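Local coordinates for ErfK/YbiS/YcfS/YnhG family protein (Xylanimonas cellulosilytica, PDB 4LPQ) that probably acts as a peptidoglycan L,D-transpeptidase of the YkuD family in cell wall biosynthesis, the chain joining a putative peptidoglycan-binding domain to the catalytic domain, at residues Arg81-Leu92 and Trp196-Tyr207; Gly163-Ile172 and Gly180-Met189. All coordinates share one frame; numbering follows the deposited sequence. Where two conformers were deposited one is given.

In the fold
Both contacts pair parallel strands of one mixed sheet in the L,D-transpeptidase catalytic domain, with contact 2 nested between the halves of contact 1. Contact 1, partly buried, joins strand 86-91 to the C-terminal strand 203-206; the centre of contact 2 is about 8 Å from the centre of the chain, against about 13 Å for contact 1. Contact 1 sets R81 and K86 over the rings of Y207 and W196 near the surface, whereas contact 2 brings the predicted catalytic pair, C181 sulfur and H167 imidazole, together in the interior. Their apolar faces meet where I90 CD1 packs on V166 CG2 at 3.9 Å. Helix 186-196, begun in contact 2, leads into the final strand of contact 1.

Contact 1: Arg81-Leu92 and Trp196-Tyr207; sequences RSSSGKVVEIDL and WGMPIGTRVLLY
The Y207 ring is covered on both faces: the guanidinium of R81 lies flat on one, its plane only 7° from that of the ring, and the carbonyl oxygen of I90 sits over the other. R81 CD adds a CH-pi contact, and R81 CZ stands 4.0 Å from the ring centroid in a cation-pi pair. With CG of Y207 between its backbone N and carbonyl carbon (chi1 41°), the ring folds back over strand 86-91 and brings its hydroxyl to E89. At that end, Y207 OH donates to the anti lone pair of E89 OE1 (2.6 Å), and R81 N to its syn lone pair. E89 OE2 receives both S82 N and S82 OG, so four donors hold this buried carboxylate and probably stabilise its negative charge.

A second cation-pi pair involves W196, whose five-membered ring has K86 NZ 3.9 Å above its centroid. The lysine chain, bent at chi3 (-74°), runs across the indole so that its CD rests over the six-membered ring, and NZ donates to G197 O at 2.8 Å. V88 CG2 meets the indole at its edge, 3.7 Å from W196 CZ3, and also touches the selenomethionine M198.

Between these stacks the strands pair in parallel within the mixed sheet of the YkuD catalytic domain. The alternating ladder runs from V88 N to R203 O through L205 and I90 to Y207, and L92 N extends it by binding Y207 O at 2.8 Å. V88, I90, V204 and L206 share one face of the sheet, where I90 CD1 reaches both V204 CG1 and L206 CD2. On the other face, the extended R203 chain runs beside V87 and ends in a salt bridge with D134. R132 forms a salt bridge with Y207 OXT of the terminal carboxylate.

Contact 2: Gly163-Ile172 and Gly180-Met189; sequences GYAVHGSSSI and GCVRVSNAAM
The shortest hydrogen bond across the two segments runs from V182 N to A165 O, at 2.9 Å. From there the ladder continues through H167 N to V182 O and V184 N to H167 O, and it finishes with S169 N on V184 O, a 3.0 Å bond bent to 139° at the hydrogen; the CA of G168 adds a CA-H...O contact to the same oxygen. Ahead of the first rung, A165 N points at C181 SG, 3.5 Å away, in a hydrogen bond to sulfur. C181 SG also lies 3.4 Å from G163 O and is thus set against the start of strand 164-168.

In this probable L,D-transpeptidase, C181, just ahead of strand 182-184, comes to the imidazole edge of H167 on strand 164-168; they are the predicted nucleophile and proton donor/acceptor. C181 CB is 3.6 Å from H167 NE2, whereas C181 SG stands obliquely to the ring. H167 ND1 donates to G168 O at 2.8 Å from above the carbonyl plane; that bond lies within the imidazole plane and fixes the rotation of the ring, turning NE2 toward C181. CG of H167 lies between the backbone N and the carbonyl carbon (chi1 67°), which brings ND1 to the carbonyl of the next residue.

R183 runs alongside H167: its CA lies over one face of the imidazole, R183 CG is 3.8 Å from H167 CE1 and NE2, and the guanidinium is turned 60° from the ring. S169 OG lies over one face of that guanidinium, and NH1 donates to S171 O at 3.1 Å. E150 accepts from C181 N and makes a weak, long ion pair with R183.

Past the strand, S185 caps helix 186-196 by accepting A188 N at OG. The selenium of M189 packs on V166 CG1 and against H167 CA, joining the first helical turn to the strand.

Contact 1: Arg81-Leu92 and Trp196-Tyr207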
loop_
_atom_site.group_PDB
_atom_site.type_symbol
_atom_site.label_atom_id
_atom_site.label_comp_id
_atom_site.label_asym_id
_atom_site.label_seq_id
_atom_site.Cartn_x
_atom_site.Cartn_y
_atom_site.Cartn_z
ATOM N N ARG A 81 3.342 10.506 -11.205
ATOM C CA ARG A 81 3.111 10.900 -12.560
ATOM C C ARG A 81 2.254 12.176 -12.703
ATOM O O ARG A 81 2.416 12.908 -13.698
ATOM C CB ARG A 81 2.457 9.780 -13.331
ATOM C CG ARG A 81 3.355 8.589 -13.496
ATOM C CD ARG A 81 2.849 7.684 -14.578
ATOM N NE ARG A 81 3.719 6.508 -14.744
ATOM C CZ ARG A 81 3.613 5.644 -15.771
ATOM N NH1 ARG A 81 2.508 5.745 -16.621
ATOM N NH2 ARG A 81 4.421 4.616 -15.712
ATOM N N SER A 82 1.324 12.397 -11.776
ATOM C CA SER A 82 0.474 13.545 -11.867
ATOM C C SER A 82 1.207 14.777 -11.370
ATOM O O SER A 82 2.165 14.692 -10.597
ATOM C CB SER A 82 -0.833 13.296 -11.091
ATOM O OG SER A 82 -0.588 13.193 -9.679
ATOM N N SER A 83 0.696 15.943 -11.793
ATOM C CA SER A 83 1.186 17.297 -11.460
ATOM C C SER A 83 0.303 18.225 -10.647
ATOM O O SER A 83 0.746 19.213 -10.003
ATOM C CB SER A 83 1.465 18.055 -12.719
ATOM O OG SER A 83 2.505 17.411 -13.401
ATOM N N SER A 84 -0.980 17.997 -10.730
ATOM C CA SER A 84 -1.870 18.853 -10.037
ATOM C C SER A 84 -3.035 18.100 -9.454
ATOM O O SER A 84 -3.444 17.063 -9.938
ATOM C CB SER A 84 -2.388 19.914 -10.982
ATOM O OG SER A 84 -3.073 19.285 -12.019
ATOM N N GLY A 85 -3.515 18.657 -8.345
ATOM C CA GLY A 85 -4.669 18.173 -7.636
ATOM C C GLY A 85 -4.436 16.940 -6.845
ATOM O O GLY A 85 -3.279 16.504 -6.687
ATOM N N LYS A 86 -5.489 16.411 -6.286
ATOM C CA LYS A 86 -5.417 15.225 -5.448
ATOM C C LYS A 86 -5.591 14.000 -6.341
ATOM O O LYS A 86 -6.608 13.891 -7.096
ATOM C CB LYS A 86 -6.486 15.346 -4.414
ATOM C CG LYS A 86 -6.504 14.126 -3.535
ATOM C CD LYS A 86 -7.382 14.259 -2.318
ATOM C CE LYS A 86 -6.800 15.138 -1.282
ATOM N NZ LYS A 86 -7.510 15.168 0.011
ATOM N N VAL A 87 -4.645 13.057 -6.255
ATOM C CA VAL A 87 -4.682 11.877 -7.136
ATOM C C VAL A 87 -4.206 10.686 -6.308
ATOM O O VAL A 87 -3.254 10.808 -5.553
ATOM C CB VAL A 87 -3.776 12.126 -8.372
ATOM C CG1 VAL A 87 -3.821 10.886 -9.280
ATOM C CG2 VAL A 87 -4.110 13.414 -9.063
ATOM N N VAL A 88 -4.910 9.582 -6.478
ATOM C CA VAL A 88 -4.442 8.304 -5.979
ATOM C C VAL A 88 -3.777 7.567 -7.139
ATOM O O VAL A 88 -4.417 7.296 -8.143
ATOM C CB VAL A 88 -5.592 7.478 -5.433
ATOM C CG1 VAL A 88 -5.140 6.067 -5.031
ATOM C CG2 VAL A 88 -6.144 8.169 -4.196
ATOM N N GLU A 89 -2.470 7.357 -7.017
ATOM C CA GLU A 89 -1.735 6.661 -8.044
ATOM C C GLU A 89 -1.425 5.263 -7.541
ATOM O O GLU A 89 -0.957 5.078 -6.400
ATOM C CB GLU A 89 -0.434 7.387 -8.386
ATOM C CG GLU A 89 -0.659 8.784 -8.925
ATOM C CD GLU A 89 0.541 9.526 -9.534
ATOM O OE1 GLU A 89 1.534 8.799 -9.855
ATOM O OE2 GLU A 89 0.454 10.779 -9.630
ATOM N N ILE A 90 -1.600 4.251 -8.401
ATOM C CA ILE A 90 -1.292 2.900 -8.028
ATOM C C ILE A 90 -0.302 2.373 -9.058
ATOM O O ILE A 90 -0.566 2.237 -10.248
ATOM C CB ILE A 90 -2.601 2.065 -7.994
ATOM C CG1 ILE A 90 -3.587 2.676 -6.938
ATOM C CG2 ILE A 90 -2.234 0.627 -7.656
ATOM C CD1 ILE A 90 -4.986 2.247 -6.973
ATOM N N ASP A 91 0.915 2.115 -8.539
ATOM C CA ASP A 91 2.023 1.568 -9.290
ATOM C C ASP A 91 1.961 0.092 -9.232
ATOM O O ASP A 91 2.296 -0.503 -8.196
ATOM C CB ASP A 91 3.353 2.168 -8.786
ATOM C CG ASP A 91 4.546 1.716 -9.595
ATOM O OD1 ASP A 91 4.518 0.600 -10.190
ATOM O OD2 ASP A 91 5.528 2.508 -9.606
ATOM N N LEU A 92 1.460 -0.545 -10.287
ATOM C CA LEU A 92 1.246 -1.992 -10.300
ATOM C C LEU A 92 2.517 -2.788 -10.281
ATOM O O LEU A 92 2.571 -3.852 -9.661
ATOM C CB LEU A 92 0.328 -2.394 -11.439
ATOM C CG LEU A 92 -1.081 -1.778 -11.406
ATOM C CD1 LEU A 92 -1.795 -2.079 -12.677
ATOM C CD2 LEU A 92 -1.828 -2.275 -10.146
ATOM N N TRP A 196 -6.793 12.205 5.193
ATOM C CA TRP A 196 -6.485 12.758 3.876
ATOM C C TRP A 196 -7.717 13.298 3.171
ATOM O O TRP A 196 -7.753 14.471 2.788
ATOM C CB TRP A 196 -5.727 11.759 2.996
ATOM C CG TRP A 196 -5.120 12.342 1.834
ATOM C CD1 TRP A 196 -4.262 13.368 1.801
ATOM C CD2 TRP A 196 -5.173 11.840 0.500
ATOM N NE1 TRP A 196 -3.831 13.626 0.531
ATOM C CE2 TRP A 196 -4.350 12.676 -0.289
ATOM C CE3 TRP A 196 -5.926 10.841 -0.154
ATOM C CZ2 TRP A 196 -4.208 12.492 -1.650
ATOM C CZ3 TRP A 196 -5.767 10.600 -1.467
ATOM C CH2 TRP A 196 -4.945 11.385 -2.215
ATOM N N GLY A 197 -8.713 12.456 3.003
ATOM C CA GLY A 197 -9.907 12.694 2.271
ATOM C C GLY A 197 -9.697 12.291 0.832
ATOM O O GLY A 197 -8.755 12.714 0.155
HETATM N N MSE A 198 -10.614 11.464 0.367
HETATM C CA MSE A 198 -10.565 10.895 -0.994
HETATM C C MSE A 198 -12.000 10.864 -1.460
HETATM O O MSE A 198 -12.629 9.813 -1.602
HETATM C CB MSE A 198 -9.935 9.472 -0.839
HETATM C CG MSE A 198 -9.731 8.782 -2.112
HETATM SE SE MSE A 198 -8.869 7.038 -1.645
HETATM C CE MSE A 198 -9.350 6.245 -3.394
ATOM N N PRO A 199 -12.563 12.061 -1.745
ATOM C CA PRO A 199 -13.989 12.090 -1.989
ATOM C C PRO A 199 -14.395 11.547 -3.317
ATOM O O PRO A 199 -13.543 11.328 -4.213
ATOM C CB PRO A 199 -14.331 13.618 -1.958
ATOM C CG PRO A 199 -13.000 14.254 -2.289
ATOM C CD PRO A 199 -11.961 13.399 -1.624
ATOM N N ILE A 200 -15.683 11.320 -3.514
ATOM C CA ILE A 200 -16.215 10.982 -4.799
ATOM C C ILE A 200 -15.637 12.006 -5.822
ATOM O O ILE A 200 -15.629 13.214 -5.566
ATOM C CB ILE A 200 -17.769 10.910 -4.695
ATOM C CG1 ILE A 200 -18.278 9.876 -3.589
ATOM C CG2 ILE A 200 -18.371 10.655 -6.084
ATOM C CD1 ILE A 200 -17.810 8.364 -3.838
ATOM N N GLY A 201 -15.196 11.492 -6.947
ATOM C CA GLY A 201 -14.639 12.271 -8.016
ATOM C C GLY A 201 -13.117 12.248 -8.054
ATOM O O GLY A 201 -12.508 12.669 -9.037
ATOM N N THR A 202 -12.468 11.773 -6.980
ATOM C CA THR A 202 -11.007 11.764 -6.927
ATOM C C THR A 202 -10.460 10.880 -8.037
ATOM O O THR A 202 -10.818 9.705 -8.164
ATOM C CB THR A 202 -10.510 11.302 -5.560
ATOM O OG1 THR A 202 -10.975 12.135 -4.509
ATOM C CG2 THR A 202 -9.010 11.233 -5.499
ATOM N N ARG A 203 -9.449 11.406 -8.749
ATOM C CA ARG A 203 -8.748 10.664 -9.782
ATOM C C ARG A 203 -8.026 9.458 -9.167
ATOM O O ARG A 203 -7.291 9.614 -8.181
ATOM C CB ARG A 203 -7.753 11.575 -10.485
ATOM C CG ARG A 203 -7.052 11.016 -11.692
ATOM C CD ARG A 203 -6.099 12.063 -12.214
ATOM N NE ARG A 203 -5.505 11.651 -13.452
ATOM C CZ ARG A 203 -4.426 12.190 -13.999
ATOM N NH1 ARG A 203 -3.818 13.195 -13.360
ATOM N NH2 ARG A 203 -3.975 11.744 -15.150
ATOM N N VAL A 204 -8.095 8.351 -9.862
ATOM C CA VAL A 204 -7.377 7.139 -9.494
ATOM C C VAL A 204 -6.667 6.707 -10.770
ATOM O O VAL A 204 -7.292 6.326 -11.752
ATOM C CB VAL A 204 -8.293 5.979 -9.007
ATOM C CG1 VAL A 204 -7.449 4.738 -8.635
ATOM C CG2 VAL A 204 -9.067 6.467 -7.800
ATOM N N LEU A 205 -5.329 6.764 -10.749
ATOM C CA LEU A 205 -4.504 6.525 -11.900
ATOM C C LEU A 205 -3.671 5.270 -11.674
ATOM O O LEU A 205 -2.895 5.278 -10.708
ATOM C CB LEU A 205 -3.607 7.786 -12.109
ATOM C CG LEU A 205 -2.606 7.767 -13.167
ATOM C CD1 LEU A 205 -3.265 7.697 -14.513
ATOM C CD2 LEU A 205 -1.729 9.049 -13.079
ATOM N N LEU A 206 -3.786 4.252 -12.515
ATOM C CA LEU A 206 -3.091 2.969 -12.314
ATOM C C LEU A 206 -2.184 2.776 -13.490
ATOM O O LEU A 206 -2.620 2.940 -14.653
ATOM C CB LEU A 206 -3.996 1.798 -12.166
ATOM C CG LEU A 206 -5.052 1.875 -11.069
ATOM C CD1 LEU A 206 -6.355 2.520 -11.587
ATOM C CD2 LEU A 206 -5.316 0.506 -10.410
ATOM N N TYR A 207 -0.947 2.393 -13.229
ATOM C CA TYR A 207 0.022 2.167 -14.348
ATOM C C TYR A 207 1.027 1.096 -13.996
ATOM O O TYR A 207 1.154 0.740 -12.795
ATOM C CB TYR A 207 0.805 3.451 -14.628
ATOM C CG TYR A 207 1.261 4.232 -13.430
ATOM C CD1 TYR A 207 2.426 3.900 -12.799
ATOM C CD2 TYR A 207 0.553 5.283 -12.937
ATOM C CE1 TYR A 207 2.871 4.612 -11.722
ATOM C CE2 TYR A 207 0.974 6.057 -11.886
ATOM C CZ TYR A 207 2.157 5.682 -11.237
ATOM O OH TYR A 207 2.564 6.440 -10.124
ATOM O OXT TYR A 207 1.673 0.540 -14.961
HETATM O O HOH W 1 -1.806 15.903 -13.698
HETATM O O HOH W 2 -4.871 15.325 -11.645
HETATM O O HOH W 3 -8.756 14.287 -8.590
HETATM O O HOH W 4 3.927 0.140 -12.711
#

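Contact 2: Gly163-Ile172 and Gly180-Met189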
loop_
_atom_site.group_PDB
_atom_site.type_symbol
_atom_site.label_atom_id
_atom_site.label_comp_id
_atom_site.label_asym_id
_atom_site.label_seq_id
_atom_site.Cartn_x
_atom_site.Cartn_y
_atom_site.Cartn_z
ATOM N N GLY A 163 -16.718 -3.073 -10.292
ATOM C CA GLY A 163 -16.398 -3.665 -9.015
ATOM C C GLY A 163 -15.010 -3.469 -8.493
ATOM O O GLY A 163 -14.677 -3.853 -7.409
ATOM N N TYR A 164 -14.167 -2.875 -9.296
ATOM C CA TYR A 164 -12.786 -2.611 -8.931
ATOM C C TYR A 164 -12.738 -1.417 -7.976
ATOM O O TYR A 164 -13.225 -0.296 -8.260
ATOM C CB TYR A 164 -11.885 -2.323 -10.115
ATOM C CG TYR A 164 -11.745 -3.476 -11.063
ATOM C CD1 TYR A 164 -10.823 -4.473 -10.812
ATOM C CD2 TYR A 164 -12.442 -3.581 -12.199
ATOM C CE1 TYR A 164 -10.692 -5.581 -11.601
ATOM C CE2 TYR A 164 -12.308 -4.648 -13.029
ATOM C CZ TYR A 164 -11.401 -5.655 -12.750
ATOM O OH TYR A 164 -11.304 -6.733 -13.610
ATOM N N ALA A 165 -12.176 -1.709 -6.776
ATOM C CA ALA A 165 -12.094 -0.790 -5.699
ATOM C C ALA A 165 -10.749 -0.842 -5.038
ATOM O O ALA A 165 -10.012 -1.822 -5.109
ATOM C CB ALA A 165 -13.148 -1.138 -4.630
ATOM N N VAL A 166 -10.418 0.243 -4.340
ATOM C CA VAL A 166 -9.366 0.293 -3.291
ATOM C C VAL A 166 -10.074 0.030 -1.965
ATOM O O VAL A 166 -11.120 0.631 -1.672
ATOM C CB VAL A 166 -8.675 1.668 -3.255
ATOM C CG1 VAL A 166 -7.567 1.673 -2.208
ATOM C CG2 VAL A 166 -8.076 1.989 -4.621
ATOM N N HIS A 167 -9.538 -0.891 -1.177
ATOM C CA HIS A 167 -10.175 -1.255 0.099
ATOM C C HIS A 167 -9.231 -1.751 1.103
ATOM O O HIS A 167 -8.130 -2.215 0.741
ATOM C CB HIS A 167 -11.301 -2.290 -0.143
ATOM C CG HIS A 167 -10.777 -3.618 -0.608
ATOM N ND1 HIS A 167 -10.418 -4.628 0.267
ATOM C CD2 HIS A 167 -10.553 -4.086 -1.847
ATOM C CE1 HIS A 167 -9.993 -5.665 -0.458
ATOM N NE2 HIS A 167 -10.035 -5.354 -1.732
ATOM N N GLY A 168 -9.598 -1.717 2.350
ATOM C CA GLY A 168 -8.838 -2.397 3.382
ATOM C C GLY A 168 -9.056 -3.899 3.414
ATOM O O GLY A 168 -10.130 -4.418 3.067
ATOM N N SER A 169 -7.990 -4.577 3.769
ATOM C CA SER A 169 -7.958 -6.039 3.780
ATOM C C SER A 169 -7.159 -6.550 4.934
ATOM O O SER A 169 -6.302 -5.824 5.447
ATOM C CB SER A 169 -7.398 -6.565 2.472
ATOM O OG SER A 169 -7.574 -7.967 2.287
ATOM N N SER A 170 -7.334 -7.809 5.323
ATOM C CA SER A 170 -6.507 -8.365 6.373
ATOM C C SER A 170 -5.096 -8.722 5.992
ATOM O O SER A 170 -4.255 -8.870 6.867
ATOM C CB SER A 170 -7.157 -9.660 6.917
ATOM O OG SER A 170 -7.266 -10.619 5.842
ATOM N N SER A 171 -4.862 -8.932 4.725
ATOM C CA SER A 171 -3.551 -9.373 4.191
ATOM C C SER A 171 -3.231 -8.603 2.925
ATOM O O SER A 171 -3.958 -8.628 1.916
ATOM C CB SER A 171 -3.524 -10.848 3.941
ATOM O OG SER A 171 -2.206 -11.237 3.486
ATOM N N ILE A 172 -2.061 -7.993 2.958
ATOM C CA ILE A 172 -1.550 -7.162 1.865
ATOM C C ILE A 172 -0.092 -7.624 1.634
ATOM O O ILE A 172 0.836 -6.992 2.146
ATOM C CB ILE A 172 -1.662 -5.683 2.162
ATOM C CG1 ILE A 172 -3.040 -5.299 2.654
ATOM C CG2 ILE A 172 -1.339 -4.916 0.909
ATOM C CD1 ILE A 172 -3.142 -5.237 4.167
ATOM N N GLY A 180 -8.315 -8.658 -8.376
ATOM C CA GLY A 180 -8.328 -7.493 -9.166
ATOM C C GLY A 180 -8.452 -6.202 -8.384
ATOM O O GLY A 180 -8.013 -5.121 -8.877
ATOM N N CYS A 181 -9.136 -6.195 -7.213
ATOM C CA CYS A 181 -9.173 -4.963 -6.455
ATOM C C CYS A 181 -7.779 -4.665 -5.864
ATOM O O CYS A 181 -6.878 -5.518 -5.860
ATOM C CB CYS A 181 -10.152 -5.103 -5.369
ATOM S SG CYS A 181 -11.878 -5.090 -5.986
ATOM N N VAL A 182 -7.634 -3.428 -5.385
ATOM C CA VAL A 182 -6.383 -3.012 -4.777
ATOM C C VAL A 182 -6.521 -2.958 -3.301
ATOM O O VAL A 182 -7.264 -2.113 -2.773
ATOM C CB VAL A 182 -5.943 -1.654 -5.355
ATOM C CG1 VAL A 182 -4.658 -1.199 -4.726
ATOM C CG2 VAL A 182 -5.825 -1.751 -6.905
ATOM N N ARG A 183 -5.830 -3.807 -2.571
ATOM C CA ARG A 183 -5.881 -3.922 -1.141
ATOM C C ARG A 183 -4.811 -3.020 -0.474
ATOM O O ARG A 183 -3.683 -2.973 -0.968
ATOM C CB ARG A 183 -5.492 -5.382 -0.699
ATOM C CG ARG A 183 -6.379 -6.401 -1.239
ATOM C CD ARG A 183 -5.748 -7.707 -0.770
ATOM N NE ARG A 183 -6.579 -8.708 -1.219
ATOM C CZ ARG A 183 -6.356 -9.960 -1.029
ATOM N NH1 ARG A 183 -5.316 -10.359 -0.273
ATOM N NH2 ARG A 183 -7.190 -10.759 -1.604
ATOM N N VAL A 184 -5.184 -2.457 0.637
ATOM C CA VAL A 184 -4.294 -1.739 1.567
ATOM C C VAL A 184 -4.693 -2.120 2.989
ATOM O O VAL A 184 -5.727 -2.752 3.184
ATOM C CB VAL A 184 -4.319 -0.209 1.369
ATOM C CG1 VAL A 184 -3.909 0.149 -0.073
ATOM C CG2 VAL A 184 -5.677 0.353 1.730
ATOM N N SER A 185 -3.920 -1.738 3.996
ATOM C CA SER A 185 -4.325 -2.023 5.377
ATOM C C SER A 185 -5.585 -1.279 5.775
ATOM O O SER A 185 -5.871 -0.208 5.211
ATOM C CB SER A 185 -3.219 -1.727 6.378
ATOM O OG SER A 185 -3.011 -0.322 6.522
ATOM N N ASN A 186 -6.298 -1.770 6.756
ATOM C CA ASN A 186 -7.456 -1.023 7.244
ATOM C C ASN A 186 -7.082 0.378 7.762
ATOM O O ASN A 186 -7.783 1.306 7.528
ATOM C CB ASN A 186 -8.200 -1.841 8.285
ATOM C CG ASN A 186 -8.895 -3.059 7.773
ATOM O OD1 ASN A 186 -9.041 -3.303 6.621
ATOM N ND2 ASN A 186 -9.332 -3.832 8.729
ATOM N N ALA A 187 -5.929 0.446 8.462
ATOM C CA ALA A 187 -5.460 1.709 8.952
ATOM C C ALA A 187 -5.182 2.695 7.826
ATOM O O ALA A 187 -5.494 3.870 7.917
ATOM C CB ALA A 187 -4.271 1.507 9.835
ATOM N N ALA A 188 -4.514 2.213 6.778
ATOM C CA ALA A 188 -4.240 3.070 5.623
ATOM C C ALA A 188 -5.575 3.506 4.996
ATOM O O ALA A 188 -5.712 4.667 4.617
ATOM C CB ALA A 188 -3.341 2.378 4.581
HETATM N N MSE A 189 -6.526 2.621 4.900
HETATM C CA MSE A 189 -7.822 2.951 4.285
HETATM C C MSE A 189 -8.508 4.029 5.168
HETATM O O MSE A 189 -9.067 4.978 4.613
HETATM C CB MSE A 189 -8.685 1.700 4.151
HETATM C CG MSE A 189 -9.773 1.945 3.136
HETATM SE SE MSE A 189 -8.987 1.990 1.306
HETATM C CE MSE A 189 -10.272 3.142 0.442
HETATM O O HOH W 5 -5.718 -4.395 7.678
#